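Local coordinates for protein D-aminoacyl-tRNA deacylase (Archaeoglobus fulgidus, PDB 1YQE) that probably hydrolyses D-aminoacyl-tRNAs to free tRNA and D-amino acids as a zinc-dependent deacylase, which would counter the toxicity of mischarged tRNA, at residues Asn119-Leu124 and Glu205-Thr210; Thr210-Gly215 and Lys277-Val282. All blocks are in the same frame, centred on the assembly; numbering follows the deposited sequence.

How the interactions relate
Interaction 1 packs helix 114-125 against helix 201-209; interaction 2 ties the chain just beyond helix 201-209 to the C-terminal tail. Thr210 belongs to both, and the two centres lie about 9 Å apart. Both contacts are partly buried, but interaction 1 sits closer to the middle of the chain, about 12 Å from its centre against about 17 Å. Each lays a leucine methyl on backbone carbonyl oxygen, but interaction 1 is otherwise apolar side-chain packing, whereas interaction 2 adds a backbone hydrogen bond and a T-shaped ring pair, with Arg280 exposed at its border. The two also touch directly: Thr209 O lies 2.9 Å from Leu281 N, a probable hydrogen bond.

Interaction 1: Asn119-Leu124 and Glu205-Thr210; sequences NYVLAL and EIMLTT
Val121 wedges between Met207 and Leu208 where two helices, 114-125 and 201-209, pack at a steep angle. The axes of the two segments cross at -73° and approach to 9.3 Å, joining a helix that leads into the edge strand 135-138 of the mixed sheet to one that precedes the edge strand 212-218 of the parallel sheet. Val121 gives up the most area here, and its two methyls divide the work. With CG1 anti to the backbone N (chi1 171°), this methyl meets Leu208 CD2 at 3.7 Å, while CG2 faces Met207 CE at 3.8 Å. The methionine gets there by bending at both chi2 and chi3, which folds its terminal methyl back toward the valine; its side chain and that of Leu208 each cross Val121 at about a right angle. Phe136 of strand 135-138 touches both Val121 and Leu208, and Met138 touches Met207, so the sheet edge closes this apolar cluster. Leu122 takes a different route: across to helix 201-209 it meets backbone carbonyls. Those carbonyl oxygens find their polar partners nearby: Lys118 NZ bonds to Met207 O and Arg125 NH1 to Leu208 O, so basic groups of helix 114-125 meet the C-terminal end of the other helix. Against the same two oxygens rests Leu122 CD2, 3.9 Å from Met207 O and 4.1 Å from Leu208 O.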
loop_
_atom_site.group_PDB
_atom_site.type_symbol
_atom_site.label_atom_id
_atom_site.label_comp_id
_atom_site.label_asym_id
_atom_site.label_seq_id
_atom_site.Cartn_x
_atom_site.Cartn_y
_atom_site.Cartn_z
ATOM N N ASN A 119 8.573 4.929 -3.496
ATOM C CA ASN A 119 8.789 5.792 -4.648
ATOM C C ASN A 119 7.527 6.574 -4.989
ATOM O O ASN A 119 7.591 7.725 -5.427
ATOM C CB ASN A 119 9.282 4.954 -5.834
ATOM C CG ASN A 119 10.683 4.420 -5.602
ATOM O OD1 ASN A 119 11.531 5.123 -5.061
ATOM N ND2 ASN A 119 10.934 3.181 -6.008
ATOM N N TYR A 120 6.376 5.948 -4.769
ATOM C CA TYR A 120 5.107 6.607 -5.015
ATOM C C TYR A 120 4.942 7.779 -4.045
ATOM O O TYR A 120 4.606 8.889 -4.446
ATOM C CB TYR A 120 3.944 5.638 -4.810
ATOM C CG TYR A 120 2.596 6.330 -4.779
ATOM C CD1 TYR A 120 1.942 6.678 -5.957
ATOM C CD2 TYR A 120 1.984 6.656 -3.563
ATOM C CE1 TYR A 120 0.708 7.329 -5.935
ATOM C CE2 TYR A 120 0.748 7.311 -3.530
ATOM C CZ TYR A 120 0.117 7.642 -4.721
ATOM O OH TYR A 120 -1.104 8.280 -4.712
ATOM N N VAL A 121 5.177 7.526 -2.764
ATOM C CA VAL A 121 5.027 8.567 -1.757
ATOM C C VAL A 121 5.950 9.763 -1.986
ATOM O O VAL A 121 5.531 10.913 -1.829
ATOM C CB VAL A 121 5.249 7.993 -0.346
ATOM C CG1 VAL A 121 5.305 9.119 0.692
ATOM C CG2 VAL A 121 4.116 7.035 -0.015
ATOM N N LEU A 122 7.198 9.509 -2.364
ATOM C CA LEU A 122 8.118 10.614 -2.603
ATOM C C LEU A 122 7.726 11.404 -3.853
ATOM O O LEU A 122 7.926 12.622 -3.911
ATOM C CB LEU A 122 9.555 10.099 -2.721
ATOM C CG LEU A 122 10.133 9.471 -1.449
ATOM C CD1 LEU A 122 11.565 9.029 -1.713
ATOM C CD2 LEU A 122 10.086 10.468 -0.290
ATOM N N ALA A 123 7.162 10.713 -4.844
ATOM C CA ALA A 123 6.727 11.360 -6.081
ATOM C C ALA A 123 5.466 12.175 -5.804
ATOM O O ALA A 123 5.207 13.182 -6.462
ATOM C CB ALA A 123 6.449 10.320 -7.160
ATOM N N LEU A 124 4.680 11.725 -4.829
ATOM C CA LEU A 124 3.461 12.428 -4.447
ATOM C C LEU A 124 3.845 13.677 -3.658
ATOM O O LEU A 124 3.340 14.769 -3.914
ATOM C CB LEU A 124 2.568 11.524 -3.581
ATOM C CG LEU A 124 1.260 12.134 -3.053
ATOM C CD1 LEU A 124 0.334 12.456 -4.213
ATOM C CD2 LEU A 124 0.586 11.159 -2.091
ATOM N N GLU A 205 5.443 10.038 8.778
ATOM C CA GLU A 205 6.571 10.968 8.807
ATOM C C GLU A 205 7.828 10.246 8.311
ATOM O O GLU A 205 8.652 10.817 7.593
ATOM C CB GLU A 205 6.788 11.483 10.233
ATOM C CG GLU A 205 5.531 12.061 10.859
ATOM C CD GLU A 205 5.698 12.394 12.332
ATOM O OE1 GLU A 205 6.366 11.620 13.049
ATOM O OE2 GLU A 205 5.146 13.423 12.777
ATOM N N ILE A 206 7.964 8.980 8.691
ATOM C CA ILE A 206 9.114 8.193 8.271
ATOM C C ILE A 206 9.083 7.985 6.753
ATOM O O ILE A 206 10.124 8.047 6.090
ATOM C CB ILE A 206 9.156 6.825 9.023
ATOM C CG1 ILE A 206 9.588 7.066 10.478
ATOM C CG2 ILE A 206 10.130 5.853 8.330
ATOM C CD1 ILE A 206 9.470 5.852 11.392
ATOM N N MET A 207 7.893 7.760 6.199
ATOM C CA MET A 207 7.748 7.562 4.751
ATOM C C MET A 207 8.100 8.826 3.964
ATOM O O MET A 207 8.680 8.760 2.878
ATOM C CB MET A 207 6.310 7.158 4.408
ATOM C CG MET A 207 5.959 5.720 4.750
ATOM S SD MET A 207 6.921 4.564 3.722
ATOM C CE MET A 207 5.938 4.530 2.238
ATOM N N LEU A 208 7.748 9.980 4.518
ATOM C CA LEU A 208 8.003 11.249 3.846
ATOM C C LEU A 208 9.393 11.863 4.020
ATOM O O LEU A 208 9.828 12.649 3.170
ATOM C CB LEU A 208 6.959 12.281 4.293
ATOM C CG LEU A 208 5.504 12.087 3.864
ATOM C CD1 LEU A 208 4.588 12.962 4.711
ATOM C CD2 LEU A 208 5.361 12.425 2.394
ATOM N N THR A 209 10.102 11.502 5.088
ATOM C CA THR A 209 11.400 12.124 5.345
ATOM C C THR A 209 12.635 11.263 5.590
ATOM O O THR A 209 13.718 11.810 5.812
ATOM C CB THR A 209 11.298 13.082 6.542
ATOM O OG1 THR A 209 11.103 12.323 7.742
ATOM C CG2 THR A 209 10.125 14.040 6.359
ATOM N N THR A 210 12.498 9.940 5.556
ATOM C CA THR A 210 13.650 9.079 5.798
ATOM C C THR A 210 13.941 8.114 4.646
ATOM O O THR A 210 13.285 8.149 3.611
ATOM C CB THR A 210 13.468 8.263 7.097
ATOM O OG1 THR A 210 12.443 7.282 6.906
ATOM C CG2 THR A 210 13.071 9.180 8.258
#

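Interaction 2: Thr210-Gly215 and Lys277-Val282; sequences TTFTFG and KDFRLV
Phe212 drives the edge of its ring into the face of Phe279, a T-shaped pair with planes at 88° and centroids 5.0 Å apart. CE1 of Phe212 stands over the centre of the Phe279 ring, 3.6 Å above its plane. Thr211 OG1 lies at that ring's edge, 3.7 Å from Phe279 CD1, where the threonine crosses the phenylalanine at about a right angle. With CG anti to its carbonyl carbon (chi1 -62°), the Phe279 ring presents a face to Phe212. Thr211 N donates to Phe279 O at 2.9 Å, with a bent N-H...O angle of 135°. Thr210 and Arg280 form a single beta bridge beside it, with their CA atoms 4.2 Å apart. Thr210 OG1 accepts from Phe212 N at 3.2 Å, an ST turn leading into strand 212-218, and also bonds back to Ile206 O in the preceding helix. Leu281 closes the other flank, its CD2 3.4 Å from Thr210 O, an oxygen that Lys118 NZ also bonds. Around this packed part the tail loosens: Arg280, exposed, points its CB away from Thr210-Gly215 and adds little contact. An alanine in place of Phe279 is likely to leave the Phe212 edge without its aromatic face and open a gap beside Thr211. The chemistry implies a divided hold: the Thr211-Phe279 and Thr209-Leu281 bonds hold the tail's backbone, the ring pair grips the strand's start, and Leu281 packs on the Thr210-Thr211 link before it.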
loop_
_atom_site.group_PDB
_atom_site.type_symbol
_atom_site.label_atom_id
_atom_site.label_comp_id
_atom_site.label_asym_id
_atom_site.label_seq_id
_atom_site.Cartn_x
_atom_site.Cartn_y
_atom_site.Cartn_z
ATOM N N THR A 210 12.498 9.940 5.556
ATOM C CA THR A 210 13.650 9.079 5.798
ATOM C C THR A 210 13.941 8.114 4.646
ATOM O O THR A 210 13.285 8.149 3.611
ATOM C CB THR A 210 13.468 8.263 7.097
ATOM O OG1 THR A 210 12.443 7.282 6.906
ATOM C CG2 THR A 210 13.071 9.180 8.258
ATOM N N THR A 211 14.940 7.256 4.838
ATOM C CA THR A 211 15.321 6.281 3.825
ATOM C C THR A 211 14.607 4.957 4.107
ATOM O O THR A 211 14.970 3.916 3.567
ATOM C CB THR A 211 16.841 6.033 3.838
ATOM O OG1 THR A 211 17.240 5.606 5.147
ATOM C CG2 THR A 211 17.599 7.323 3.477
ATOM N N PHE A 212 13.588 5.016 4.957
ATOM C CA PHE A 212 12.828 3.828 5.324
ATOM C C PHE A 212 11.464 3.757 4.667
ATOM O O PHE A 212 10.801 4.774 4.446
ATOM C CB PHE A 212 12.615 3.769 6.840
ATOM C CG PHE A 212 13.568 2.865 7.559
ATOM C CD1 PHE A 212 14.812 3.329 7.979
ATOM C CD2 PHE A 212 13.211 1.548 7.837
ATOM C CE1 PHE A 212 15.689 2.499 8.672
ATOM C CE2 PHE A 212 14.080 0.704 8.531
ATOM C CZ PHE A 212 15.324 1.183 8.951
ATOM N N THR A 213 11.045 2.537 4.363
ATOM C CA THR A 213 9.735 2.312 3.788
ATOM C C THR A 213 9.146 1.199 4.636
ATOM O O THR A 213 9.843 0.620 5.464
ATOM C CB THR A 213 9.797 1.866 2.315
ATOM O OG1 THR A 213 8.462 1.772 1.806
ATOM C CG2 THR A 213 10.481 0.497 2.174
ATOM N N PHE A 214 7.866 0.914 4.433
ATOM C CA PHE A 214 7.185 -0.119 5.201
ATOM C C PHE A 214 6.516 -1.136 4.302
ATOM O O PHE A 214 6.209 -0.857 3.144
ATOM C CB PHE A 214 6.102 0.508 6.086
ATOM C CG PHE A 214 6.637 1.363 7.197
ATOM C CD1 PHE A 214 6.951 0.802 8.429
ATOM C CD2 PHE A 214 6.861 2.720 7.000
ATOM C CE1 PHE A 214 7.487 1.579 9.455
ATOM C CE2 PHE A 214 7.396 3.510 8.014
ATOM C CZ PHE A 214 7.711 2.940 9.247
ATOM N N GLY A 215 6.320 -2.328 4.853
ATOM C CA GLY A 215 5.612 -3.371 4.149
ATOM C C GLY A 215 4.260 -3.331 4.841
ATOM O O GLY A 215 3.318 -2.702 4.359
ATOM N N LYS A 277 15.496 10.415 13.221
ATOM C CA LYS A 277 16.719 11.167 13.471
ATOM C C LYS A 277 17.958 10.686 12.716
ATOM O O LYS A 277 18.691 11.494 12.150
ATOM C CB LYS A 277 17.016 11.170 14.976
ATOM C CG LYS A 277 18.353 11.781 15.367
ATOM C CD LYS A 277 18.656 11.511 16.839
ATOM C CE LYS A 277 20.036 12.014 17.237
ATOM N NZ LYS A 277 20.155 13.489 17.092
ATOM N N ASP A 278 18.195 9.378 12.702
ATOM C CA ASP A 278 19.383 8.846 12.042
ATOM C C ASP A 278 19.250 8.436 10.578
ATOM O O ASP A 278 20.240 8.048 9.960
ATOM C CB ASP A 278 19.934 7.653 12.834
ATOM C CG ASP A 278 20.258 8.004 14.281
ATOM O OD1 ASP A 278 20.669 9.154 14.547
ATOM O OD2 ASP A 278 20.115 7.119 15.153
ATOM N N PHE A 279 18.051 8.529 10.010
ATOM C CA PHE A 279 17.857 8.126 8.618
ATOM C C PHE A 279 17.168 9.154 7.721
ATOM O O PHE A 279 16.414 8.784 6.825
ATOM C CB PHE A 279 17.069 6.817 8.581
ATOM C CG PHE A 279 17.766 5.670 9.253
ATOM C CD1 PHE A 279 18.531 4.773 8.515
ATOM C CD2 PHE A 279 17.656 5.485 10.629
ATOM C CE1 PHE A 279 19.175 3.704 9.140
ATOM C CE2 PHE A 279 18.295 4.425 11.263
ATOM C CZ PHE A 279 19.056 3.530 10.520
ATOM N N ARG A 280 17.436 10.438 7.942
ATOM C CA ARG A 280 16.813 11.487 7.139
ATOM C C ARG A 280 17.267 11.491 5.683
ATOM O O ARG A 280 18.355 11.022 5.355
ATOM C CB ARG A 280 17.096 12.871 7.733
ATOM C CG ARG A 280 16.616 13.076 9.156
ATOM C CD ARG A 280 16.629 14.558 9.510
ATOM N NE ARG A 280 17.915 15.181 9.206
ATOM C CZ ARG A 280 18.160 16.485 9.308
ATOM N NH1 ARG A 280 17.205 17.316 9.707
ATOM N NH2 ARG A 280 19.361 16.960 9.005
ATOM N N LEU A 281 16.416 12.040 4.864
ATOM C CA LEU A 281 16.743 12.188 3.473
ATOM C C LEU A 281 17.237 13.634 3.284
ATOM O O LEU A 281 16.932 14.493 4.094
ATOM C CB LEU A 281 15.517 12.288 2.565
ATOM C CG LEU A 281 14.653 11.063 2.370
ATOM C CD1 LEU A 281 13.389 11.412 1.609
ATOM C CD2 LEU A 281 15.414 9.964 1.653
ATOM N N VAL A 282 18.068 14.082 3.031
ATOM C CA VAL A 282 18.175 15.070 1.909
ATOM C C VAL A 282 19.606 15.093 1.402
ATOM O O VAL A 282 20.296 14.070 1.391
ATOM C CB VAL A 282 17.754 16.524 2.243
ATOM C CG1 VAL A 282 16.249 16.678 2.129
ATOM C CG2 VAL A 282 18.222 16.910 3.648
#